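Local atomic coordinates of glyceraldehyde-3-phosphate dehydrogenase (Sulfolobus solfataricus, PDB entry 1B7G), a protein that catalyses the phosphate-dependent oxidation of D-glyceraldehyde 3-phosphate to 1,3-bisphosphoglycerate in glycolysis, using NAD or, by marked preference, NADP as cofactor. Residues S138-A143 with S191-D196; I164-A169 with T208-A213; L217-F222 with V298-I303; V278-D283 with V292-A297. The protein carries 1 engineered substitution. One frame throughout, in Å; residues are numbered along the deposited sequence.

Interaction 1: residues S138-A143 with S191-D196; sequences SCNTTA and SHHAKD. With SO4 (sulfate ion), chain C; SO4 (sulfate ion), chain F; SO4 (sulfate ion), chain H.
Oxygen O2 of the chain C sulfate is gripped from both segments. His193 NE2 donates to it at 2.7 Å in an almost straight bond (176°) that leaves the imidazole at its edge, in the ring plane, and Asn140 ND2 donates at 2.9 Å, its amide oriented by a hydrogen bond from OD1 to His221 NE2; Arg166 NE is a third donor. A second sulfate oxygen, O3, takes the backbone N of Asn140 at 2.8 Å, close to the start of helix 139-152, whose amide end would probably help to hold an anion. With Ser138 and His192, these residues form the inorganic phosphate site, next to Cys139, the likely nucleophile.

Beside the anion, Ser138 is the N-cap of the helix: its OG accepts from Thr141 N at 3.1 Å and also from Thr141 OG1. The threonine lies crosswise to Asp196, its OG1 3.5 Å and its CG2 3.6 Å from Asp196 CB. Asp196 OD2 accepts from His192 ND1 at 2.7 Å, met from above the carboxylate plane, which steadies that ring. Helices 139-152 and 193-198 meet at their N-terminal ends, with strand 157-167 touching Asn140 and His193 and strand 205-213 lying against His193.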
loop_
_atom_site.group_PDB
_atom_site.type_symbol
_atom_site.label_atom_id
_atom_site.label_comp_id
_atom_site.label_asym_id
_atom_site.label_seq_id
_atom_site.Cartn_x
_atom_site.Cartn_y
_atom_site.Cartn_z
ATOM N N SER A 138 -2.469 20.302 -11.868
ATOM C CA SER A 138 -2.027 18.904 -11.812
ATOM C C SER A 138 -1.297 18.609 -10.535
ATOM O O SER A 138 -0.875 19.490 -9.767
ATOM C CB SER A 138 -1.099 18.611 -13.037
ATOM O OG SER A 138 0.183 19.229 -12.734
ATOM N N CYS A 139 -0.992 17.324 -10.297
ATOM C CA CYS A 139 -0.272 16.902 -9.116
ATOM C C CYS A 139 1.100 17.584 -8.968
ATOM O O CYS A 139 1.474 18.018 -7.892
ATOM C CB CYS A 139 -0.023 15.355 -9.233
ATOM S SG CYS A 139 -1.595 14.442 -9.478
ATOM N N ASN A 140 1.896 17.622 -10.058
ATOM C CA ASN A 140 3.230 18.235 -9.889
ATOM C C ASN A 140 3.120 19.747 -9.905
ATOM O O ASN A 140 3.913 20.407 -9.240
ATOM C CB ASN A 140 4.184 17.704 -10.985
ATOM C CG ASN A 140 4.635 16.289 -10.625
ATOM O OD1 ASN A 140 5.018 16.032 -9.485
ATOM N ND2 ASN A 140 4.598 15.373 -11.566
ATOM N N THR A 141 2.075 20.304 -10.559
ATOM C CA THR A 141 1.938 21.767 -10.522
ATOM C C THR A 141 1.587 22.181 -9.094
ATOM O O THR A 141 2.045 23.183 -8.546
ATOM C CB THR A 141 0.851 22.252 -11.484
ATOM O OG1 THR A 141 1.088 21.722 -12.799
ATOM C CG2 THR A 141 0.862 23.782 -11.573
ATOM N N THR A 142 0.688 21.375 -8.482
ATOM C CA THR A 142 0.312 21.638 -7.086
ATOM C C THR A 142 1.499 21.655 -6.162
ATOM O O THR A 142 1.605 22.500 -5.264
ATOM C CB THR A 142 -0.721 20.619 -6.588
ATOM O OG1 THR A 142 -1.931 20.703 -7.361
ATOM C CG2 THR A 142 -1.088 20.856 -5.125
ATOM N N ALA A 143 2.414 20.656 -6.299
ATOM C CA ALA A 143 3.538 20.578 -5.381
ATOM C C ALA A 143 4.455 21.799 -5.574
ATOM O O ALA A 143 4.913 22.350 -4.590
ATOM C CB ALA A 143 4.305 19.266 -5.608
ATOM N N SER A 191 8.403 22.124 -19.967
ATOM C CA SER A 191 7.222 21.223 -19.939
ATOM C C SER A 191 6.009 22.089 -19.539
ATOM O O SER A 191 6.167 23.238 -19.145
ATOM C CB SER A 191 7.445 20.128 -18.919
ATOM O OG SER A 191 7.743 20.675 -17.642
ATOM N N HIS A 192 4.802 21.539 -19.513
ATOM C CA HIS A 192 3.581 22.261 -19.268
ATOM C C HIS A 192 3.487 22.820 -17.847
ATOM O O HIS A 192 2.646 23.683 -17.627
ATOM C CB HIS A 192 2.357 21.369 -19.573
ATOM C CG HIS A 192 2.089 20.309 -18.551
ATOM N ND1 HIS A 192 1.382 20.595 -17.393
ATOM C CD2 HIS A 192 2.410 18.989 -18.473
ATOM C CE1 HIS A 192 1.315 19.527 -16.627
ATOM N NE2 HIS A 192 1.886 18.531 -17.265
ATOM N N HIS A 193 4.241 22.276 -16.893
ATOM C CA HIS A 193 4.223 22.725 -15.533
ATOM C C HIS A 193 4.392 24.221 -15.368
ATOM O O HIS A 193 3.665 24.796 -14.549
ATOM C CB HIS A 193 5.297 21.972 -14.710
ATOM C CG HIS A 193 5.113 20.484 -14.940
ATOM N ND1 HIS A 193 5.629 19.827 -16.026
ATOM C CD2 HIS A 193 4.376 19.587 -14.263
ATOM C CE1 HIS A 193 5.247 18.555 -15.992
ATOM N NE2 HIS A 193 4.472 18.374 -14.915
ATOM N N ALA A 194 5.318 24.833 -16.133
ATOM C CA ALA A 194 5.593 26.252 -15.954
ATOM C C ALA A 194 4.382 27.120 -16.276
ATOM O O ALA A 194 3.954 27.905 -15.444
ATOM C CB ALA A 194 6.844 26.658 -16.742
ATOM N N LYS A 195 3.760 26.887 -17.409
ATOM C CA LYS A 195 2.525 27.532 -17.782
ATOM C C LYS A 195 1.450 27.279 -16.711
ATOM O O LYS A 195 0.797 28.221 -16.293
ATOM C CB LYS A 195 2.044 27.005 -19.120
ATOM C CG LYS A 195 0.903 27.790 -19.716
ATOM C CD LYS A 195 0.311 27.154 -20.977
ATOM C CE LYS A 195 -0.486 28.254 -21.696
ATOM N NZ LYS A 195 -1.391 27.750 -22.752
ATOM N N ASP A 196 1.332 26.037 -16.240
ATOM C CA ASP A 196 0.325 25.742 -15.214
ATOM C C ASP A 196 0.598 26.498 -13.937
ATOM O O ASP A 196 -0.381 27.049 -13.409
ATOM C CB ASP A 196 0.115 24.251 -15.020
ATOM C CG ASP A 196 -0.440 23.597 -16.282
ATOM O OD1 ASP A 196 -0.794 24.375 -17.196
ATOM O OD2 ASP A 196 -0.439 22.373 -16.439
HETATM S S SO4 C . 1.803 16.232 -13.923
HETATM O O1 SO4 C . 1.143 15.168 -14.668
HETATM O O2 SO4 C . 3.352 16.041 -14.042
HETATM O O3 SO4 C . 1.548 16.313 -12.488
HETATM O O4 SO4 C . 1.410 17.486 -14.590
HETATM S S SO4 F . 3.818 18.994 -22.245
HETATM O O1 SO4 F . 2.383 18.584 -22.016
HETATM O O2 SO4 F . 4.520 17.836 -22.921
HETATM O O3 SO4 F . 4.494 19.264 -20.919
HETATM O O4 SO4 F . 3.857 20.179 -23.155
HETATM S S SO4 H . -3.625 25.376 -21.640
HETATM O O1 SO4 H . -4.106 26.635 -22.343
HETATM O O2 SO4 H . -4.107 24.191 -22.421
HETATM O O3 SO4 H . -4.110 25.333 -20.240
HETATM O O4 SO4 H . -2.118 25.417 -21.673
HETATM O O HOH W 1 -2.246 21.625 -14.346
#

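Interaction 2: residues I164-A169 with T208-A213; sequences IVRRAA and TMAVIA. With SO4 (sulfate ion), chain D; SO4 (sulfate ion), chain C.
Strands 164-167 and 208-213 run parallel, their axes 33° apart, and four backbone hydrogen bonds alternate between them: Ile164 N to Met209 O, Val211 N to Ile164 O, Arg166 N to Val211 O and Ala213 N to Arg166 O, the last at 2.9 Å. Ile164 O also receives the CA-H of Ala210, a weaker contact of 3.2 Å.

Val165 and Val211 run alongside each other on one face, with Val165 CG2 4.1 Å from Val211 CG1. The other Val165 branch, CG1, rests 3.9 Å from Ala213 CB. On the opposite face Arg166 passes Ile212, whose CG1 comes to the edge of the guanidinium, 3.7 Å from NH1; that same nitrogen is salt-bridged to Asp185.

Both strands belong to the mixed sheet of the C-terminal catalytic domain of glyceraldehyde-3-phosphate dehydrogenase, and here it presents Arg166 and Arg167, the substrate-phosphate site. Although the two leave the sheet by opposite faces, their guanidinium groups converge. Arg166 bends at chi3 (50°), bringing NE within 2.8 Å of O2 of the chain C sulfate, while its NH2 donates at 3.0 Å to O2 of the chain D sulfate. Arg167 folds back at chi2 (94°), and both its terminal nitrogens donate to this second sulfate, NH2 to O1 at 3.1 Å and NH1 to the O2 that Arg166 also holds. Its NE is salt-bridged to Asp170, which limits rotation of the group.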
loop_
_atom_site.group_PDB
_atom_site.type_symbol
_atom_site.label_atom_id
_atom_site.label_comp_id
_atom_site.label_asym_id
_atom_site.label_seq_id
_atom_site.Cartn_x
_atom_site.Cartn_y
_atom_site.Cartn_z
ATOM N N ILE A 164 11.540 17.879 -13.096
ATOM C CA ILE A 164 10.559 16.930 -12.615
ATOM C C ILE A 164 10.774 15.521 -13.167
ATOM O O ILE A 164 10.665 15.260 -14.360
ATOM C CB ILE A 164 9.131 17.398 -12.952
ATOM C CG1 ILE A 164 8.842 18.774 -12.293
ATOM C CG2 ILE A 164 8.080 16.426 -12.387
ATOM C CD1 ILE A 164 7.639 19.439 -12.942
ATOM N N VAL A 165 11.029 14.595 -12.253
ATOM C CA VAL A 165 11.156 13.182 -12.602
ATOM C C VAL A 165 9.793 12.495 -12.361
ATOM O O VAL A 165 9.447 12.326 -11.208
ATOM C CB VAL A 165 12.234 12.519 -11.739
ATOM C CG1 VAL A 165 12.281 10.995 -12.005
ATOM C CG2 VAL A 165 13.569 13.216 -11.956
ATOM N N ARG A 166 9.073 12.193 -13.417
ATOM C CA ARG A 166 7.714 11.635 -13.235
ATOM C C ARG A 166 7.698 10.119 -13.151
ATOM O O ARG A 166 8.389 9.419 -13.920
ATOM C CB ARG A 166 6.812 12.120 -14.365
ATOM C CG ARG A 166 6.861 13.564 -14.728
ATOM C CD ARG A 166 5.826 14.115 -15.688
ATOM N NE ARG A 166 4.448 13.759 -15.338
ATOM C CZ ARG A 166 3.792 12.699 -15.760
ATOM N NH1 ARG A 166 4.345 11.857 -16.642
ATOM N NH2 ARG A 166 2.548 12.467 -15.311
ATOM N N ARG A 167 6.879 9.583 -12.237
ATOM C CA ARG A 167 6.644 8.126 -12.221
ATOM C C ARG A 167 5.900 7.803 -13.494
ATOM O O ARG A 167 5.143 8.662 -13.997
ATOM C CB ARG A 167 5.890 7.747 -10.927
ATOM C CG ARG A 167 4.445 8.341 -10.894
ATOM C CD ARG A 167 3.506 7.292 -11.443
ATOM N NE ARG A 167 2.090 7.595 -11.516
ATOM C CZ ARG A 167 1.520 8.308 -12.476
ATOM N NH1 ARG A 167 2.259 8.857 -13.458
ATOM N NH2 ARG A 167 0.203 8.520 -12.471
ATOM N N ALA A 168 6.152 6.672 -14.145
ATOM C CA ALA A 168 5.556 6.293 -15.401
ATOM C C ALA A 168 4.035 6.085 -15.361
ATOM O O ALA A 168 3.287 6.538 -16.247
ATOM C CB ALA A 168 6.185 4.929 -15.859
ATOM N N ALA A 169 3.581 5.312 -14.392
ATOM C CA ALA A 169 2.168 4.941 -14.301
ATOM C C ALA A 169 1.875 4.488 -12.869
ATOM O O ALA A 169 2.796 4.191 -12.119
ATOM C CB ALA A 169 1.915 3.753 -15.253
ATOM N N THR A 208 10.482 24.800 -16.576
ATOM C CA THR A 208 10.553 23.444 -16.055
ATOM C C THR A 208 10.859 22.444 -17.179
ATOM O O THR A 208 10.469 22.670 -18.312
ATOM C CB THR A 208 9.193 22.988 -15.476
ATOM O OG1 THR A 208 8.196 23.184 -16.470
ATOM C CG2 THR A 208 8.828 23.734 -14.195
ATOM N N MET A 209 11.560 21.389 -16.777
ATOM C CA MET A 209 11.731 20.268 -17.712
ATOM C C MET A 209 11.255 18.998 -17.011
ATOM O O MET A 209 11.412 18.910 -15.787
ATOM C CB MET A 209 13.221 20.081 -18.016
ATOM C CG MET A 209 13.957 21.162 -18.743
ATOM S SD MET A 209 15.739 20.932 -18.862
ATOM C CE MET A 209 16.347 22.012 -17.585
ATOM N N ALA A 210 10.792 18.000 -17.756
ATOM C CA ALA A 210 10.303 16.790 -17.114
ATOM C C ALA A 210 10.758 15.540 -17.938
ATOM O O ALA A 210 10.796 15.607 -19.148
ATOM C CB ALA A 210 8.775 16.788 -17.140
ATOM N N VAL A 211 10.890 14.456 -17.201
ATOM C CA VAL A 211 11.263 13.169 -17.723
ATOM C C VAL A 211 10.478 12.065 -16.970
ATOM O O VAL A 211 10.217 12.277 -15.783
ATOM C CB VAL A 211 12.769 12.918 -17.542
ATOM C CG1 VAL A 211 13.159 12.913 -16.069
ATOM C CG2 VAL A 211 13.153 11.565 -18.159
ATOM N N ILE A 212 10.178 11.004 -17.661
ATOM C CA ILE A 212 9.518 9.804 -17.114
ATOM C C ILE A 212 10.577 8.750 -16.784
ATOM O O ILE A 212 11.478 8.494 -17.578
ATOM C CB ILE A 212 8.468 9.255 -18.065
ATOM C CG1 ILE A 212 7.191 10.102 -18.153
ATOM C CG2 ILE A 212 8.046 7.779 -17.761
ATOM C CD1 ILE A 212 6.315 9.717 -19.372
ATOM N N ALA A 213 10.529 8.244 -15.566
ATOM C CA ALA A 213 11.381 7.182 -15.077
ATOM C C ALA A 213 10.484 5.925 -14.900
ATOM O O ALA A 213 9.283 6.127 -14.670
ATOM C CB ALA A 213 12.018 7.459 -13.734
HETATM S S SO4 D . -0.328 10.180 -15.699
HETATM O O1 SO4 D . -1.202 9.053 -15.199
HETATM O O2 SO4 D . 1.100 9.819 -15.512
HETATM O O3 SO4 D . -0.671 11.347 -14.817
HETATM O O4 SO4 D . -0.623 10.453 -17.119
HETATM S S SO4 C . 1.803 16.232 -13.923
HETATM O O1 SO4 C . 1.143 15.168 -14.668
HETATM O O2 SO4 C . 3.352 16.041 -14.042
HETATM O O3 SO4 C . 1.548 16.313 -12.488
HETATM O O4 SO4 C . 1.410 17.486 -14.590
#

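Interaction 3: residues L217-F222 with V298-I303; sequences LMHMHF and VHQESI
Gln300 tucks CG in over its own main chain (chi1 66°) and bends again at chi2 (-65°), which carries its amide back across His219. OE1 then stands over one face of that imidazole, 3.9 Å above the plane and displaced from the ring centre, ring and amide planes 68° apart. Nearer the backbone, Gln300 CB presses on His219 NE2 at 3.4 Å; ND1, hydrogen-bonded to Arg167 N, helps fix the ring. Gln300 NE2 donates to Leu217 O at 3.3 Å from above the carbonyl plane and is also bonded to Asp170.

These groups sit where strand 219-227 pairs antiparallel with the end of strand 291-298: His219 and Val298 form a hydrogen-bonded pair, Val298 N to His219 O at 2.8 Å and His219 N to Val298 O. His219 belongs to the catalytic site, and Gln300 probably binds NAD. With an alanine here, Leu217 O would probably lose its amide donor and Asp170 a partner, and a gap would open over the His219 ring.

The extended Met218 chain runs past the partner backbone, CB 3.4 Å from Val298 O and CG 4.0 Å from His299 CA. Val298 CG2 packs 3.7 Å from His221 NE2, a nitrogen hydrogen-bonded to Asn140.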
loop_
_atom_site.group_PDB
_atom_site.type_symbol
_atom_site.label_atom_id
_atom_site.label_comp_id
_atom_site.label_asym_id
_atom_site.label_seq_id
_atom_site.Cartn_x
_atom_site.Cartn_y
_atom_site.Cartn_z
ATOM N N LEU A 217 5.733 4.634 -7.804
ATOM C CA LEU A 217 5.302 5.145 -6.512
ATOM C C LEU A 217 5.064 6.633 -6.415
ATOM O O LEU A 217 4.038 7.051 -5.882
ATOM C CB LEU A 217 6.315 4.683 -5.461
ATOM C CG LEU A 217 6.580 3.158 -5.455
ATOM C CD1 LEU A 217 7.442 2.766 -4.263
ATOM C CD2 LEU A 217 5.245 2.401 -5.404
ATOM N N MET A 218 6.027 7.452 -6.803
ATOM C CA MET A 218 5.989 8.896 -6.569
ATOM C C MET A 218 6.853 9.598 -7.625
ATOM O O MET A 218 7.836 8.983 -8.077
ATOM C CB MET A 218 6.696 9.175 -5.230
ATOM C CG MET A 218 5.858 8.939 -3.980
ATOM S SD MET A 218 6.725 9.279 -2.467
ATOM C CE MET A 218 5.637 8.422 -1.286
ATOM N N HIS A 219 6.543 10.855 -7.832
ATOM C CA HIS A 219 7.364 11.748 -8.612
ATOM C C HIS A 219 8.406 12.365 -7.687
ATOM O O HIS A 219 8.191 12.378 -6.470
ATOM C CB HIS A 219 6.526 12.923 -9.128
ATOM C CG HIS A 219 5.345 12.578 -9.956
ATOM N ND1 HIS A 219 5.402 11.824 -11.093
ATOM C CD2 HIS A 219 4.030 12.912 -9.815
ATOM C CE1 HIS A 219 4.225 11.722 -11.653
ATOM N NE2 HIS A 219 3.356 12.405 -10.877
ATOM N N MET A 220 9.419 13.004 -8.288
ATOM C CA MET A 220 10.361 13.798 -7.570
ATOM C C MET A 220 10.663 15.095 -8.316
ATOM O O MET A 220 10.718 15.169 -9.547
ATOM C CB MET A 220 11.705 13.150 -7.169
ATOM C CG MET A 220 11.604 12.346 -5.870
ATOM S SD MET A 220 13.161 11.729 -5.268
ATOM C CE MET A 220 13.826 13.256 -4.527
ATOM N N HIS A 221 10.865 16.164 -7.504
ATOM C CA HIS A 221 11.232 17.453 -8.073
ATOM C C HIS A 221 12.614 17.909 -7.576
ATOM O O HIS A 221 12.996 17.725 -6.470
ATOM C CB HIS A 221 10.265 18.616 -7.759
ATOM C CG HIS A 221 8.867 18.399 -8.277
ATOM N ND1 HIS A 221 8.023 19.474 -8.562
ATOM C CD2 HIS A 221 8.178 17.289 -8.547
ATOM C CE1 HIS A 221 6.861 18.953 -9.023
ATOM N NE2 HIS A 221 6.940 17.656 -8.985
ATOM N N PHE A 222 13.302 18.625 -8.484
ATOM C CA PHE A 222 14.644 19.125 -8.084
ATOM C C PHE A 222 14.652 20.604 -8.454
ATOM O O PHE A 222 14.381 20.926 -9.619
ATOM C CB PHE A 222 15.755 18.367 -8.797
ATOM C CG PHE A 222 15.712 16.877 -8.535
ATOM C CD1 PHE A 222 16.233 16.364 -7.363
ATOM C CD2 PHE A 222 15.096 16.019 -9.426
ATOM C CE1 PHE A 222 16.165 14.998 -7.108
ATOM C CE2 PHE A 222 15.020 14.654 -9.173
ATOM C CZ PHE A 222 15.563 14.148 -8.010
ATOM N N VAL A 298 6.614 13.684 -4.513
ATOM C CA VAL A 298 5.195 13.996 -4.648
ATOM C C VAL A 298 4.400 12.688 -4.821
ATOM O O VAL A 298 4.691 11.921 -5.731
ATOM C CB VAL A 298 4.911 14.888 -5.858
ATOM C CG1 VAL A 298 3.436 15.190 -6.030
ATOM C CG2 VAL A 298 5.706 16.225 -5.788
ATOM N N HIS A 299 3.458 12.416 -3.928
ATOM C CA HIS A 299 2.603 11.231 -4.091
ATOM C C HIS A 299 1.438 11.611 -4.974
ATOM O O HIS A 299 0.439 12.214 -4.514
ATOM C CB HIS A 299 2.138 10.637 -2.760
ATOM C CG HIS A 299 1.290 9.397 -2.977
ATOM N ND1 HIS A 299 0.148 9.141 -2.264
ATOM C CD2 HIS A 299 1.400 8.382 -3.852
ATOM C CE1 HIS A 299 -0.414 8.029 -2.682
ATOM N NE2 HIS A 299 0.353 7.526 -3.644
ATOM N N GLN A 300 1.522 11.226 -6.242
ATOM C CA GLN A 300 0.585 11.687 -7.246
ATOM C C GLN A 300 -0.822 11.135 -7.060
ATOM O O GLN A 300 -1.752 11.748 -7.580
ATOM C CB GLN A 300 0.980 11.425 -8.703
ATOM C CG GLN A 300 1.019 9.945 -9.082
ATOM C CD GLN A 300 2.066 9.164 -8.350
ATOM O OE1 GLN A 300 3.111 9.666 -7.884
ATOM N NE2 GLN A 300 1.844 7.857 -8.181
ATOM N N GLU A 301 -0.957 9.999 -6.380
ATOM C CA GLU A 301 -2.343 9.506 -6.236
ATOM C C GLU A 301 -3.193 10.379 -5.304
ATOM O O GLU A 301 -4.423 10.324 -5.411
ATOM C CB GLU A 301 -2.297 8.075 -5.701
ATOM C CG GLU A 301 -1.637 7.102 -6.724
ATOM C CD GLU A 301 -1.542 5.717 -6.030
ATOM O OE1 GLU A 301 -0.786 5.600 -5.048
ATOM O OE2 GLU A 301 -2.261 4.813 -6.450
ATOM N N SER A 302 -2.570 11.102 -4.408
ATOM C CA SER A 302 -3.321 11.840 -3.395
ATOM C C SER A 302 -3.077 13.318 -3.224
ATOM O O SER A 302 -3.881 13.930 -2.479
ATOM C CB SER A 302 -3.026 11.155 -2.052
ATOM O OG SER A 302 -1.720 11.325 -1.599
ATOM N N ILE A 303 -2.005 13.915 -3.705
ATOM C CA ILE A 303 -1.740 15.316 -3.438
ATOM C C ILE A 303 -2.885 16.260 -3.752
ATOM O O ILE A 303 -3.141 17.151 -2.918
ATOM C CB ILE A 303 -0.434 15.812 -4.116
ATOM C CG1 ILE A 303 -0.243 17.298 -3.760
ATOM C CG2 ILE A 303 -0.503 15.544 -5.630
ATOM C CD1 ILE A 303 1.195 17.802 -4.023
#

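Interaction 4: residues V278-D283 with V292-A297; sequences VMIFSD and VMLMYA
Methyl CG1 of Val278 is a knob seated over the face of the Tyr296 ring, a CH-pi contact 3.9 Å from the centroid and 27° off the normal. Tyr296 holds CG between its backbone N and carbonyl carbon (chi1 56°), which swings the ring toward the valine and leaves CB against Ile280, 3.8 Å from its CG1. Ile280 fills the next dip along this face, its CG2 4.2 Å from Leu294 CD1.

The opposite face is built round the small Ala297, whose CB is met by Met279 CB at 4.0 Å and by Phe281 CE1 at 4.2 Å. Phe281 lies edge-on along the partner backbone, with Met295 O and Tyr296 CA near its ring plane. Met295 CG touches Phe281 CB at 3.9 Å, and its sulfur stands obliquely to the ring, 4.9 Å from the centroid. A serine in place of Phe281 would probably open a gap beside Ala297 and deprive the Met295 sulfur of its aromatic partner.

The segments are arms of an antiparallel hairpin, bonded through Met279 N to Ala297 O at 3.1 Å and two further backbone bonds. Strand 246-249 flanks the first arm and strand 219-227 the second, while helix 139-152 packs on Tyr296 and Val278.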
loop_
_atom_site.group_PDB
_atom_site.type_symbol
_atom_site.label_atom_id
_atom_site.label_comp_id
_atom_site.label_asym_id
_atom_site.label_seq_id
_atom_site.Cartn_x
_atom_site.Cartn_y
_atom_site.Cartn_z
ATOM N N VAL A 278 3.565 17.541 0.358
ATOM C CA VAL A 278 4.841 17.631 -0.407
ATOM C C VAL A 278 5.930 17.146 0.517
ATOM O O VAL A 278 5.948 17.604 1.676
ATOM C CB VAL A 278 5.115 19.080 -0.876
ATOM C CG1 VAL A 278 6.498 19.244 -1.524
ATOM C CG2 VAL A 278 4.065 19.484 -1.911
ATOM N N MET A 279 6.773 16.182 0.107
ATOM C CA MET A 279 7.771 15.582 0.969
ATOM C C MET A 279 9.172 16.158 0.712
ATOM O O MET A 279 9.843 15.725 -0.239
ATOM C CB MET A 279 7.823 14.056 0.783
ATOM C CG MET A 279 6.628 13.297 1.338
ATOM S SD MET A 279 6.328 11.729 0.492
ATOM C CE MET A 279 5.340 12.202 -0.865
ATOM N N ILE A 280 9.558 17.198 1.447
ATOM C CA ILE A 280 10.840 17.856 1.198
ATOM C C ILE A 280 11.953 17.171 1.979
ATOM O O ILE A 280 11.845 16.959 3.187
ATOM C CB ILE A 280 10.812 19.347 1.569
ATOM C CG1 ILE A 280 9.806 20.089 0.684
ATOM C CG2 ILE A 280 12.219 19.959 1.446
ATOM C CD1 ILE A 280 9.589 21.536 1.021
ATOM N N PHE A 281 13.011 16.797 1.260
ATOM C CA PHE A 281 14.185 16.193 1.899
ATOM C C PHE A 281 14.980 17.266 2.613
ATOM O O PHE A 281 15.533 18.171 1.977
ATOM C CB PHE A 281 15.044 15.460 0.831
ATOM C CG PHE A 281 14.296 14.215 0.381
ATOM C CD1 PHE A 281 13.341 14.282 -0.614
ATOM C CD2 PHE A 281 14.544 13.009 1.027
ATOM C CE1 PHE A 281 12.675 13.147 -1.005
ATOM C CE2 PHE A 281 13.855 11.859 0.649
ATOM C CZ PHE A 281 12.920 11.949 -0.353
ATOM N N SER A 282 14.922 17.257 3.947
ATOM C CA SER A 282 15.520 18.286 4.763
ATOM C C SER A 282 17.024 18.432 4.649
ATOM O O SER A 282 17.480 19.599 4.621
ATOM C CB SER A 282 15.121 18.159 6.252
ATOM O OG SER A 282 15.762 17.078 6.876
ATOM N N ASP A 283 17.758 17.394 4.291
ATOM C CA ASP A 283 19.183 17.524 4.011
ATOM C C ASP A 283 19.415 18.166 2.649
ATOM O O ASP A 283 20.547 18.598 2.415
ATOM C CB ASP A 283 19.850 16.132 3.995
ATOM C CG ASP A 283 20.121 15.583 5.371
ATOM O OD1 ASP A 283 19.714 16.195 6.380
ATOM O OD2 ASP A 283 20.758 14.511 5.477
ATOM N N VAL A 292 18.064 29.346 -3.385
ATOM C CA VAL A 292 17.606 28.202 -2.617
ATOM C C VAL A 292 17.553 26.972 -3.558
ATOM O O VAL A 292 16.991 27.034 -4.653
ATOM C CB VAL A 292 16.204 28.420 -2.037
ATOM C CG1 VAL A 292 15.723 27.142 -1.354
ATOM C CG2 VAL A 292 16.199 29.553 -1.014
ATOM N N MET A 293 18.084 25.865 -3.079
ATOM C CA MET A 293 17.965 24.615 -3.834
ATOM C C MET A 293 17.384 23.557 -2.877
ATOM O O MET A 293 17.576 23.717 -1.700
ATOM C CB MET A 293 19.290 24.169 -4.429
ATOM C CG MET A 293 19.576 24.723 -5.815
ATOM S SD MET A 293 21.230 24.320 -6.452
ATOM C CE MET A 293 22.225 25.353 -5.404
ATOM N N LEU A 294 16.552 22.664 -3.375
ATOM C CA LEU A 294 16.038 21.552 -2.570
ATOM C C LEU A 294 15.386 20.497 -3.471
ATOM O O LEU A 294 15.086 20.701 -4.665
ATOM C CB LEU A 294 15.093 22.022 -1.460
ATOM C CG LEU A 294 13.862 22.816 -1.921
ATOM C CD1 LEU A 294 12.714 21.897 -2.261
ATOM C CD2 LEU A 294 13.460 23.828 -0.837
ATOM N N MET A 295 15.076 19.329 -2.916
ATOM C CA MET A 295 14.365 18.316 -3.715
ATOM C C MET A 295 13.230 17.746 -2.872
ATOM O O MET A 295 13.300 17.750 -1.622
ATOM C CB MET A 295 15.360 17.173 -4.112
ATOM C CG MET A 295 15.889 16.524 -2.836
ATOM S SD MET A 295 16.791 15.036 -3.141
ATOM C CE MET A 295 18.304 15.558 -3.848
ATOM N N TYR A 296 12.202 17.256 -3.543
ATOM C CA TYR A 296 11.060 16.710 -2.799
ATOM C C TYR A 296 10.384 15.615 -3.592
ATOM O O TYR A 296 10.495 15.530 -4.840
ATOM C CB TYR A 296 10.116 17.870 -2.375
ATOM C CG TYR A 296 9.595 18.770 -3.465
ATOM C CD1 TYR A 296 8.546 18.360 -4.299
ATOM C CD2 TYR A 296 10.094 20.035 -3.660
ATOM C CE1 TYR A 296 8.070 19.200 -5.284
ATOM C CE2 TYR A 296 9.604 20.891 -4.629
ATOM C CZ TYR A 296 8.607 20.458 -5.461
ATOM O OH TYR A 296 8.153 21.276 -6.462
ATOM N N ALA A 297 9.652 14.765 -2.843
ATOM C CA ALA A 297 8.823 13.750 -3.474
ATOM C C ALA A 297 7.368 14.182 -3.546
ATOM O O ALA A 297 6.896 14.967 -2.692
ATOM C CB ALA A 297 8.918 12.399 -2.737
#

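Interactions 1 and 2, with centres 12 Å apart, bind the same chain C sulfate, so the phosphate pocket is shared between two helix starts and one strand of the parallel pair. Interaction 3 lies 10 Å from interaction 2, centre to centre, and joins it directly through Arg167 N and His219 ND1, 2.9 Å apart. It also meets interaction 1 at the active site, where Cys139 SG packs 3.3 Å from Gln300 O. Interaction 4 is nested along the chain inside the loop that interaction 3 closes, and continues the same sheet, His221 N lying 2.8 Å from Tyr296 O. Interactions 2 and 4 do not touch: their nearest atoms are about 6 Å apart, with strand 219-227 between their strands.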